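Local coordinates for protein nitrilotriacetate monooxygenase (Burkholderia pseudomallei, PDB 3SDO) that probably acts as an FMN-dependent monooxygenase of the NtaA/SnaA/DszA family, using molecular oxygen to oxidise a nitrilotriacetate-like substrate, at residues Gly274-Ala279 with Ala370-Pro375; Ala377-Met382 with Pro414-Arg419; Ile10-Leu15 with Phe394-Pro399; Ala46-Asn51 with Gly404-Val409. All blocks are in the same frame, centred on the assembly; numbering follows the deposited sequence.

Interaction 1 (Gly274-Ala279 with Ala370-Pro375); sequences GPIVGA and AFIGTP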
loop_
_atom_site.group_PDB
_atom_site.type_symbol
_atom_site.label_atom_id
_atom_site.label_comp_id
_atom_site.label_asym_id
_atom_site.label_seq_id
_atom_site.Cartn_x
_atom_site.Cartn_y
_atom_site.Cartn_z
ATOM N N GLY A 274 -6.347 19.285 17.460
ATOM C CA GLY A 274 -5.406 20.064 16.663
ATOM C C GLY A 274 -4.876 21.267 17.418
ATOM O O GLY A 274 -5.223 22.401 17.105
ATOM N N PRO A 275 -4.023 21.031 18.414
ATOM C CA PRO A 275 -3.540 22.120 19.264
ATOM C C PRO A 275 -2.591 23.098 18.570
ATOM O O PRO A 275 -1.796 22.698 17.733
ATOM C CB PRO A 275 -2.793 21.376 20.374
ATOM C CG PRO A 275 -2.395 20.075 19.727
ATOM C CD PRO A 275 -3.546 19.721 18.894
ATOM N N ILE A 276 -2.656 24.361 18.975
ATOM C CA ILE A 276 -1.768 25.398 18.492
ATOM C C ILE A 276 -1.161 26.100 19.695
ATOM O O ILE A 276 -1.889 26.668 20.524
ATOM C CB ILE A 276 -2.546 26.429 17.645
ATOM C CG1 ILE A 276 -3.271 25.733 16.484
ATOM C CG2 ILE A 276 -1.611 27.547 17.142
ATOM C CD1 ILE A 276 -4.072 26.708 15.579
ATOM N N VAL A 277 0.162 26.068 19.803
ATOM C CA VAL A 277 0.828 26.531 21.017
ATOM C C VAL A 277 1.812 27.648 20.698
ATOM O O VAL A 277 2.354 27.714 19.588
ATOM C CB VAL A 277 1.563 25.372 21.758
ATOM C CG1 VAL A 277 0.545 24.294 22.207
ATOM C CG2 VAL A 277 2.607 24.750 20.867
ATOM N N GLY A 278 1.992 28.527 21.674
ATOM C CA GLY A 278 2.969 29.591 21.640
ATOM C C GLY A 278 3.381 29.874 23.076
ATOM O O GLY A 278 2.739 29.397 24.006
ATOM N N ALA A 279 4.443 30.646 23.264
ATOM C CA ALA A 279 5.001 30.880 24.603
ATOM C C ALA A 279 4.072 31.748 25.427
ATOM O O ALA A 279 4.065 31.684 26.650
ATOM C CB ALA A 279 6.372 31.548 24.494
ATOM N N ALA A 370 -9.749 26.103 23.722
ATOM C CA ALA A 370 -9.122 25.428 24.881
ATOM C C ALA A 370 -7.797 24.745 24.504
ATOM O O ALA A 370 -6.933 24.598 25.371
ATOM C CB ALA A 370 -10.092 24.420 25.548
ATOM N N PHE A 371 -7.631 24.363 23.228
ATOM C CA PHE A 371 -6.363 23.783 22.756
ATOM C C PHE A 371 -5.471 24.801 21.995
ATOM O O PHE A 371 -4.564 24.404 21.258
ATOM C CB PHE A 371 -6.609 22.541 21.889
ATOM C CG PHE A 371 -7.192 21.386 22.634
ATOM C CD1 PHE A 371 -6.410 20.630 23.484
ATOM C CD2 PHE A 371 -8.518 21.043 22.485
ATOM C CE1 PHE A 371 -6.951 19.561 24.195
ATOM C CE2 PHE A 371 -9.056 19.973 23.196
ATOM C CZ PHE A 371 -8.250 19.227 24.040
ATOM N N ILE A 372 -5.723 26.096 22.207
ATOM C CA ILE A 372 -4.904 27.176 21.651
ATOM C C ILE A 372 -4.377 28.048 22.794
ATOM O O ILE A 372 -5.149 28.718 23.496
ATOM C CB ILE A 372 -5.725 28.045 20.644
ATOM C CG1 ILE A 372 -6.257 27.172 19.493
ATOM C CG2 ILE A 372 -4.896 29.161 20.061
ATOM C CD1 ILE A 372 -7.326 27.910 18.612
ATOM N N GLY A 373 -3.064 28.028 23.002
ATOM C CA GLY A 373 -2.460 28.806 24.102
ATOM C C GLY A 373 -1.064 28.327 24.440
ATOM O O GLY A 373 -0.370 27.788 23.585
ATOM N N THR A 374 -0.656 28.510 25.689
ATOM C CA THR A 374 0.684 28.137 26.113
ATOM C C THR A 374 0.823 26.633 26.285
ATOM O O THR A 374 -0.185 25.925 26.509
ATOM C CB THR A 374 1.042 28.769 27.441
ATOM O OG1 THR A 374 0.143 28.252 28.428
ATOM C CG2 THR A 374 0.952 30.331 27.346
ATOM N N PRO A 375 2.063 26.129 26.213
ATOM C CA PRO A 375 2.261 24.700 26.467
ATOM C C PRO A 375 1.617 24.192 27.763
ATOM O O PRO A 375 0.980 23.146 27.751
ATOM C CB PRO A 375 3.785 24.553 26.501
ATOM C CG PRO A 375 4.293 25.661 25.582
ATOM C CD PRO A 375 3.285 26.786 25.706
#
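Ile276 and Ile372 sit abreast in two strands that run the same way, and the backbone between them carries most of the contact. Ile276 is gripped on both its polar atoms: its N donates to Phe371 O at 3.0 Å, and its O accepts from Gly373 N at 3.1 Å. The third bond, Gly278 N to Gly373 O, is also 3.1 Å long. Carbon donors fill the gaps between these bonds. Ile372 CA approaches Ile276 O, Val277 CA approaches Gly373 O, and the straightest of them runs from Thr374 CA to Gly278 O, 3.2 Å apart with 169° at the hydrogen.

This is parallel pairing at one end of the long strand 268-277, in the curled sheet of the luciferase-like TIM-barrel fold; the short strand 372-373 pairs there, with two parallel bridges. Apolar contacts are modest. Ile276 CB lies 4.2 Å from Ile372 CG1, and both side chains face Tyr288 of helix 281-292. Val277 lies on the other face, against helices 375-387 and 401-418.

Past the paired residues, Pro375 CD rests 3.2 Å from Gly278 O. Thr374 is the N-cap of helix 375-387; its OG1, placed between its own N and carbonyl carbon (chi1 63°), accepts from Ala377 N, while its CG2 meets Ala279 O.

Interaction 2 (Ala377-Met382 with Pro414-Arg419); sequences AVASEM and PVLSAR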
loop_
_atom_site.group_PDB
_atom_site.type_symbol
_atom_site.label_atom_id
_atom_site.label_comp_id
_atom_site.label_asym_id
_atom_site.label_seq_id
_atom_site.Cartn_x
_atom_site.Cartn_y
_atom_site.Cartn_z
ATOM N N ALA A 377 -0.964 25.493 29.473
ATOM C CA ALA A 377 -2.436 25.542 29.387
ATOM C C ALA A 377 -2.972 24.435 28.503
ATOM O O ALA A 377 -3.960 23.792 28.845
ATOM C CB ALA A 377 -2.937 26.919 28.887
ATOM N N VAL A 378 -2.317 24.208 27.363
ATOM C CA VAL A 378 -2.749 23.172 26.432
ATOM C C VAL A 378 -2.569 21.772 27.044
ATOM O O VAL A 378 -3.425 20.895 26.887
ATOM C CB VAL A 378 -1.983 23.309 25.064
ATOM C CG1 VAL A 378 -2.143 22.051 24.203
ATOM C CG2 VAL A 378 -2.471 24.570 24.317
ATOM N N ALA A 379 -1.453 21.563 27.745
ATOM C CA ALA A 379 -1.231 20.303 28.475
ATOM C C ALA A 379 -2.300 20.079 29.554
ATOM O O ALA A 379 -2.801 18.959 29.704
ATOM C CB ALA A 379 0.183 20.249 29.097
ATOM N N SER A 380 -2.644 21.144 30.286
ATOM C CA SER A 380 -3.666 21.080 31.313
ATOM C C SER A 380 -5.022 20.610 30.745
ATOM O O SER A 380 -5.718 19.843 31.391
ATOM C CB SER A 380 -3.826 22.420 32.039
ATOM O OG SER A 380 -2.731 22.666 32.920
ATOM N N GLU A 381 -5.372 21.069 29.544
ATOM C CA GLU A 381 -6.641 20.684 28.907
ATOM C C GLU A 381 -6.603 19.216 28.467
ATOM O O GLU A 381 -7.575 18.484 28.651
ATOM C CB GLU A 381 -6.929 21.606 27.719
ATOM C CG GLU A 381 -8.223 21.323 26.987
ATOM C CD GLU A 381 -9.483 21.642 27.788
ATOM O OE1 GLU A 381 -9.393 22.144 28.931
ATOM O OE2 GLU A 381 -10.584 21.388 27.250
ATOM N N MET A 382 -5.484 18.776 27.910
ATOM C CA MET A 382 -5.313 17.352 27.579
ATOM C C MET A 382 -5.433 16.492 28.819
ATOM O O MET A 382 -6.083 15.439 28.787
ATOM C CB MET A 382 -3.967 17.072 26.889
ATOM C CG MET A 382 -3.853 17.740 25.512
ATOM S SD MET A 382 -2.218 17.557 24.744
ATOM C CE MET A 382 -2.463 18.721 23.398
ATOM N N PRO A 414 7.186 17.665 26.497
ATOM C CA PRO A 414 8.035 17.795 27.685
ATOM C C PRO A 414 7.304 18.312 28.927
ATOM O O PRO A 414 7.645 17.922 30.028
ATOM C CB PRO A 414 9.108 18.791 27.227
ATOM C CG PRO A 414 9.158 18.583 25.763
ATOM C CD PRO A 414 7.741 18.434 25.374
ATOM N N VAL A 415 6.316 19.183 28.753
ATOM C CA VAL A 415 5.447 19.612 29.850
ATOM C C VAL A 415 4.613 18.441 30.362
ATOM O O VAL A 415 4.534 18.205 31.562
ATOM C CB VAL A 415 4.500 20.764 29.420
ATOM C CG1 VAL A 415 3.446 21.054 30.522
ATOM C CG2 VAL A 415 5.315 22.009 29.057
ATOM N N LEU A 416 4.024 17.669 29.460
ATOM C CA LEU A 416 3.274 16.483 29.901
ATOM C C LEU A 416 4.155 15.490 30.656
ATOM O O LEU A 416 3.741 14.954 31.702
ATOM C CB LEU A 416 2.570 15.796 28.738
ATOM C CG LEU A 416 1.349 16.469 28.129
ATOM C CD1 LEU A 416 0.916 15.700 26.865
ATOM C CD2 LEU A 416 0.214 16.534 29.151
ATOM N N SER A 417 5.368 15.254 30.147
ATOM C CA SER A 417 6.323 14.365 30.801
ATOM C C SER A 417 6.667 14.869 32.215
ATOM O O SER A 417 6.660 14.096 33.174
ATOM C CB SER A 417 7.631 14.191 29.982
ATOM O OG SER A 417 7.394 13.593 28.722
ATOM N N ALA A 418 6.935 16.160 32.337
ATOM C CA ALA A 418 7.249 16.748 33.639
ATOM C C ALA A 418 6.121 16.581 34.665
ATOM O O ALA A 418 6.396 16.483 35.871
ATOM C CB ALA A 418 7.619 18.218 33.474
ATOM N N ARG A 419 4.872 16.523 34.189
ATOM C CA ARG A 419 3.706 16.365 35.053
ATOM C C ARG A 419 3.254 14.911 35.239
ATOM O O ARG A 419 2.238 14.665 35.911
ATOM C CB ARG A 419 2.545 17.227 34.521
ATOM C CG ARG A 419 2.938 18.693 34.439
ATOM C CD ARG A 419 1.998 19.560 33.581
ATOM N NE ARG A 419 0.696 19.739 34.198
ATOM C CZ ARG A 419 -0.230 20.599 33.774
ATOM N NH1 ARG A 419 0.006 21.439 32.746
ATOM N NH2 ARG A 419 -1.392 20.648 34.408
#
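Arg419 leaves the end of its helix with CG anti to its carbonyl carbon (chi1 -58°) and then bends at chi3 (70°), a course that brings the guanidinium to Ser380 on the facing helix. Ser380 OG, likewise set beside its own backbone N, meets it at the edge. NH2 of Arg419 donates to Ser380 OG at 2.8 Å and NH1 of Arg419 to the same OG at 3.0 Å, so one oxygen is held end-on by two nitrogens. It lies in the guanidinium plane, and the fork limits how the flat group can turn. Both partners have further bonds: Ser380 OG also pairs with Glu376 O one turn earlier, and Arg419 NH1 forms a salt bridge with Glu376, which would partly balance the arginine's charge.

Beside this polar pair the helices meet through a small residue. Ala379 CB fits between two branched side chains, 3.7 Å from Val415 CG1 and 3.7 Å from Leu416 CD2. The other branch of the leucine, CD1, reaches Met382 SD at 4.2 Å.

The two helix segments cross at -59°, with axes 9.6 Å apart. Strand 393-396 lies between the two helices in the chain; in this luciferase-like TIM-barrel fold they flank that strand and pack on each other outside the sheet, and Met382 continues inward to Ile273 and Pro275 of strand 268-277.

Interaction 3 (Ile10-Leu15 with Phe394-Pro399); sequences IHFGVL and FMLGLP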
loop_
_atom_site.group_PDB
_atom_site.type_symbol
_atom_site.label_atom_id
_atom_site.label_comp_id
_atom_site.label_asym_id
_atom_site.label_seq_id
_atom_site.Cartn_x
_atom_site.Cartn_y
_atom_site.Cartn_z
ATOM N N ILE A 10 -0.251 9.383 28.630
ATOM C CA ILE A 10 -1.228 9.676 27.593
ATOM C C ILE A 10 -0.677 9.192 26.258
ATOM O O ILE A 10 0.407 9.615 25.838
ATOM C CB ILE A 10 -1.546 11.179 27.552
ATOM C CG1 ILE A 10 -2.141 11.604 28.903
ATOM C CG2 ILE A 10 -2.478 11.515 26.351
ATOM C CD1 ILE A 10 -2.358 13.109 29.046
ATOM N N HIS A 11 -1.380 8.251 25.615
ATOM C CA HIS A 11 -0.948 7.751 24.308
ATOM C C HIS A 11 -1.209 8.803 23.221
ATOM O O HIS A 11 -2.214 9.506 23.264
ATOM C CB HIS A 11 -1.707 6.461 23.930
ATOM C CG HIS A 11 -1.583 5.348 24.929
ATOM N ND1 HIS A 11 -0.501 4.489 24.955
ATOM C CD2 HIS A 11 -2.417 4.936 25.918
ATOM C CE1 HIS A 11 -0.666 3.614 25.938
ATOM N NE2 HIS A 11 -1.825 3.856 26.530
ATOM N N PHE A 12 -0.337 8.874 22.221
ATOM C CA PHE A 12 -0.567 9.732 21.057
ATOM C C PHE A 12 -0.365 9.005 19.762
ATOM O O PHE A 12 0.553 8.180 19.614
ATOM C CB PHE A 12 0.380 10.920 21.072
ATOM C CG PHE A 12 0.065 11.912 22.153
ATOM C CD1 PHE A 12 -0.820 12.928 21.926
ATOM C CD2 PHE A 12 0.644 11.794 23.399
ATOM C CE1 PHE A 12 -1.134 13.843 22.933
ATOM C CE2 PHE A 12 0.366 12.689 24.390
ATOM C CZ PHE A 12 -0.545 13.723 24.159
ATOM N N GLY A 13 -1.202 9.362 18.801
ATOM C CA GLY A 13 -0.985 9.028 17.398
ATOM C C GLY A 13 -0.899 10.323 16.616
ATOM O O GLY A 13 -1.396 11.349 17.069
ATOM N N VAL A 14 -0.306 10.283 15.429
ATOM C CA VAL A 14 -0.296 11.462 14.555
ATOM C C VAL A 14 -0.864 11.125 13.182
ATOM O O VAL A 14 -0.405 10.189 12.496
ATOM C CB VAL A 14 1.120 12.123 14.472
ATOM C CG1 VAL A 14 2.166 11.152 13.940
ATOM C CG2 VAL A 14 1.085 13.362 13.659
ATOM N N LEU A 15 -1.917 11.860 12.837
ATOM C CA LEU A 15 -2.487 11.856 11.503
ATOM C C LEU A 15 -1.538 12.621 10.606
ATOM O O LEU A 15 -1.360 13.833 10.777
ATOM C CB LEU A 15 -3.859 12.541 11.484
ATOM C CG LEU A 15 -4.404 12.903 10.074
ATOM C CD1 LEU A 15 -4.659 11.621 9.289
ATOM C CD2 LEU A 15 -5.664 13.807 10.093
ATOM N N PHE A 394 -4.722 10.714 22.413
ATOM C CA PHE A 394 -5.211 11.627 21.393
ATOM C C PHE A 394 -4.671 11.314 20.005
ATOM O O PHE A 394 -3.531 10.903 19.856
ATOM C CB PHE A 394 -4.837 13.060 21.736
ATOM C CG PHE A 394 -5.415 13.533 23.022
ATOM C CD1 PHE A 394 -6.698 14.025 23.068
ATOM C CD2 PHE A 394 -4.672 13.476 24.196
ATOM C CE1 PHE A 394 -7.258 14.454 24.286
ATOM C CE2 PHE A 394 -5.221 13.888 25.397
ATOM C CZ PHE A 394 -6.521 14.396 25.428
ATOM N N MET A 395 -5.505 11.533 19.004
ATOM C CA MET A 395 -5.081 11.528 17.604
ATOM C C MET A 395 -4.758 12.967 17.203
ATOM O O MET A 395 -5.665 13.797 17.097
ATOM C CB MET A 395 -6.209 10.968 16.736
ATOM C CG MET A 395 -5.858 10.738 15.277
ATOM S SD MET A 395 -4.941 9.202 14.982
ATOM C CE MET A 395 -6.192 7.913 15.307
ATOM N N LEU A 396 -3.488 13.262 16.964
ATOM C CA LEU A 396 -3.065 14.614 16.603
ATOM C C LEU A 396 -3.337 14.854 15.132
ATOM O O LEU A 396 -2.788 14.160 14.279
ATOM C CB LEU A 396 -1.588 14.815 16.906
ATOM C CG LEU A 396 -1.225 14.579 18.364
ATOM C CD1 LEU A 396 0.268 14.263 18.485
ATOM C CD2 LEU A 396 -1.618 15.807 19.205
ATOM N N GLY A 397 -4.214 15.821 14.860
ATOM C CA GLY A 397 -4.538 16.253 13.507
ATOM C C GLY A 397 -4.151 17.704 13.384
ATOM O O GLY A 397 -5.003 18.583 13.510
ATOM N N LEU A 398 -2.864 17.964 13.158
ATOM C CA LEU A 398 -2.360 19.330 13.249
ATOM C C LEU A 398 -2.709 20.110 11.982
ATOM O O LEU A 398 -2.593 19.588 10.876
ATOM C CB LEU A 398 -0.861 19.358 13.529
ATOM C CG LEU A 398 -0.568 18.791 14.925
ATOM C CD1 LEU A 398 0.735 18.026 14.957
ATOM C CD2 LEU A 398 -0.643 19.913 15.989
ATOM N N PRO A 399 -3.158 21.369 12.143
ATOM C CA PRO A 399 -3.575 22.142 10.984
ATOM C C PRO A 399 -2.498 22.187 9.870
ATOM O O PRO A 399 -2.815 22.058 8.691
ATOM C CB PRO A 399 -3.845 23.542 11.580
ATOM C CG PRO A 399 -4.221 23.296 12.947
ATOM C CD PRO A 399 -3.373 22.112 13.395
HETATM O O HOH W 1 -1.136 15.967 12.411
#
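Phe12 and Phe394 project from neighbouring parallel strands on the same face of the sheet, their side chains side by side and pointing the same way. The rings are tilted by 32° with centroids 5.9 Å apart, and the nearest atoms are Phe12 CE1 and Phe394 CD2. Ile10 extends the row: its CG2, anti to its own backbone N, presses against Phe394 CD2 at 3.6 Å. Further along, Leu396 sends CD1 to within 3.8 Å of Phe12 CD1, while its CB and CG lie close to Gly13 O.

A ladder of four backbone bonds holds these side chains in register. Phe394 N donates to His11 O, and Gly13 N returns a bond to Phe394 O. Leu396 N then reaches Gly13 O at 2.8 Å, with 173° at the hydrogen, and Leu15 N closes the series on Leu396 O. Where the strands part, a water takes over: it accepts from Leu398 N at 2.7 Å and donates to Leu15 O and to Leu396 O, bridging the two segments beyond the last direct bond.

Farther out, Phe408 of helix 401-418 meets the Phe12 ring edge-to-face, and Met382, Trp385 and Val386 of helix 375-387 cover Phe394. Met395 points to the other face, from the residue bridged to Gly13. The first strand of the chain thus pairs with the last, 393-396, the closure expected of a TIM barrel, as in bacterial luciferase relatives. At the C-terminal end of strand 11-15, the Leu15 side chain is about 7 Å from that of Thr98, predicted to bind FMN.

Interaction 4 (Ala46-Asn51 with Gly404-Val409); sequences ARRAEN and GLDDFV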
loop_
_atom_site.group_PDB
_atom_site.type_symbol
_atom_site.label_atom_id
_atom_site.label_comp_id
_atom_site.label_asym_id
_atom_site.label_seq_id
_atom_site.Cartn_x
_atom_site.Cartn_y
_atom_site.Cartn_z
ATOM N N ALA A 46 7.275 11.337 10.068
ATOM C CA ALA A 46 7.184 10.078 10.815
ATOM C C ALA A 46 8.341 9.947 11.805
ATOM O O ALA A 46 8.128 9.544 12.951
ATOM C CB ALA A 46 7.118 8.848 9.864
ATOM N N ARG A 47 9.550 10.320 11.374
ATOM C CA ARG A 47 10.738 10.248 12.250
ATOM C C ARG A 47 10.688 11.250 13.390
ATOM O O ARG A 47 11.039 10.935 14.512
ATOM C CB ARG A 47 12.024 10.426 11.444
ATOM C CG ARG A 47 12.343 9.186 10.621
ATOM C CD ARG A 47 13.542 9.412 9.756
ATOM N NE ARG A 47 14.040 8.176 9.153
ATOM C CZ ARG A 47 14.951 8.150 8.191
ATOM N NH1 ARG A 47 15.438 9.296 7.689
ATOM N NH2 ARG A 47 15.398 6.988 7.737
ATOM N N ARG A 48 10.204 12.444 13.091
ATOM C CA ARG A 48 9.997 13.486 14.094
ATOM C C ARG A 48 9.063 12.983 15.187
ATOM O O ARG A 48 9.351 13.125 16.381
ATOM C CB ARG A 48 9.400 14.725 13.423
ATOM C CG ARG A 48 9.490 16.004 14.222
ATOM C CD ARG A 48 10.903 16.533 14.235
ATOM N NE ARG A 48 10.961 17.948 14.572
ATOM C CZ ARG A 48 11.095 18.445 15.799
ATOM N NH1 ARG A 48 11.202 17.660 16.862
ATOM N NH2 ARG A 48 11.157 19.748 15.952
ATOM N N ALA A 49 7.943 12.392 14.784
ATOM C CA ALA A 49 6.996 11.832 15.741
ATOM C C ALA A 49 7.600 10.656 16.528
ATOM O O ALA A 49 7.478 10.595 17.752
ATOM C CB ALA A 49 5.693 11.404 15.027
ATOM N N GLU A 50 8.264 9.751 15.819
ATOM C CA GLU A 50 8.854 8.571 16.429
ATOM C C GLU A 50 9.899 8.967 17.477
ATOM O O GLU A 50 9.962 8.391 18.566
ATOM C CB GLU A 50 9.502 7.675 15.363
ATOM C CG GLU A 50 10.187 6.438 15.923
ATOM C CD GLU A 50 10.720 5.522 14.829
ATOM O OE1 GLU A 50 11.688 5.918 14.134
ATOM O OE2 GLU A 50 10.157 4.415 14.650
ATOM N N ASN A 51 10.734 9.937 17.141
ATOM C CA ASN A 51 11.787 10.333 18.067
ATOM C C ASN A 51 11.237 10.981 19.361
ATOM O O ASN A 51 11.923 11.002 20.379
ATOM C CB ASN A 51 12.743 11.293 17.370
ATOM C CG ASN A 51 13.619 10.607 16.343
ATOM O OD1 ASN A 51 13.709 9.372 16.296
ATOM N ND2 ASN A 51 14.320 11.414 15.546
ATOM N N GLY A 404 3.218 22.720 13.141
ATOM C CA GLY A 404 2.303 22.104 14.102
ATOM C C GLY A 404 2.922 20.968 14.901
ATOM O O GLY A 404 2.835 20.934 16.143
ATOM N N LEU A 405 3.517 20.002 14.202
ATOM C CA LEU A 405 4.136 18.886 14.893
ATOM C C LEU A 405 5.398 19.312 15.646
ATOM O O LEU A 405 5.629 18.855 16.767
ATOM C CB LEU A 405 4.476 17.764 13.914
ATOM C CG LEU A 405 5.037 16.458 14.484
ATOM C CD1 LEU A 405 4.032 15.755 15.393
ATOM C CD2 LEU A 405 5.409 15.544 13.307
ATOM N N ASP A 406 6.230 20.154 15.030
ATOM C CA ASP A 406 7.437 20.643 15.691
ATOM C C ASP A 406 7.081 21.278 17.041
ATOM O O ASP A 406 7.689 20.952 18.062
ATOM C CB ASP A 406 8.163 21.688 14.847
ATOM C CG ASP A 406 8.755 21.117 13.570
ATOM O OD1 ASP A 406 8.754 19.887 13.376
ATOM O OD2 ASP A 406 9.237 21.908 12.760
ATOM N N ASP A 407 6.111 22.194 17.036
ATOM C CA ASP A 407 5.683 22.862 18.280
ATOM C C ASP A 407 5.209 21.861 19.305
ATOM O O ASP A 407 5.526 21.969 20.508
ATOM C CB ASP A 407 4.533 23.837 18.040
ATOM C CG ASP A 407 4.961 25.115 17.328
ATOM O OD1 ASP A 407 6.169 25.334 17.126
ATOM O OD2 ASP A 407 4.053 25.891 16.938
ATOM N N PHE A 408 4.388 20.912 18.861
ATOM C CA PHE A 408 3.797 19.976 19.788
ATOM C C PHE A 408 4.875 19.111 20.445
ATOM O O PHE A 408 4.907 18.966 21.673
ATOM C CB PHE A 408 2.734 19.110 19.107
ATOM C CG PHE A 408 2.099 18.137 20.030
ATOM C CD1 PHE A 408 2.600 16.850 20.141
ATOM C CD2 PHE A 408 1.030 18.523 20.832
ATOM C CE1 PHE A 408 2.038 15.948 21.028
ATOM C CE2 PHE A 408 0.473 17.632 21.715
ATOM C CZ PHE A 408 0.982 16.341 21.817
ATOM N N VAL A 409 5.771 18.546 19.641
ATOM C CA VAL A 409 6.784 17.640 20.195
ATOM C C VAL A 409 7.842 18.378 21.008
ATOM O O VAL A 409 8.320 17.854 22.005
ATOM C CB VAL A 409 7.459 16.725 19.108
ATOM C CG1 VAL A 409 6.413 15.847 18.430
ATOM C CG2 VAL A 409 8.224 17.518 18.091
#
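Asp406 OD1 is approached by two arginines of the facing helix. From Arg48 it receives a salt bridge at NE, 3.2 Å away, whose hydrogen bond is weak because the angle at the hydrogen is only 121°. Arg45 NH2 supplies the stronger partner of the same oxygen. The Arg48 side chain starts out anti to its backbone N and bends at chi2, which brings it to the aspartate; the two side chains cross at about a right angle, though the guanidinium and carboxylate planes are 33° apart. The principal acid for Arg48 is Asp410, one turn further along, bound through NH2. Together these carboxylates probably balance its charge.

One face of the guanidinium packs on Val409 CG2, which lies 3.2 Å from Arg48 NH1, with Asp406 CA over that same face. Nearer the backbone of Arg48, Leu405 CD2 touches Arg48 CB at 4.1 Å and lies 4.5 Å from Ala49 CB.

The two segments run almost parallel, at 10°, with axes 10.4 Å apart. Helix 39-51 and helix 401-418 are thus neighbours on the outside of the barrel, with Ala49 continuing to Ile54 and Ile93, and Phe408 reaching Pro275 of strand 268-277.

From the N terminus, strand 11-15 opens interaction 3 and helix 39-51 opens interaction 4. The first is closed 379 residues later by strand 393-396, and the second by helix 401-418, so the two loops cross. Interaction 1 forms wholly within both loops, joining strand 268-277 to strand 372-373. Helix 375-387 follows directly and opens interaction 2, which closes last, at the end of helix 401-418, and so crosses interactions 3 and 4. Helix 401-418 serves interactions 2 and 4, and its Phe408 touches residues of all three other contacts. Interactions 3 and 4 tie the first strand and helix to the last ones of the barrel, while 1 and 2 join later parts of the chain.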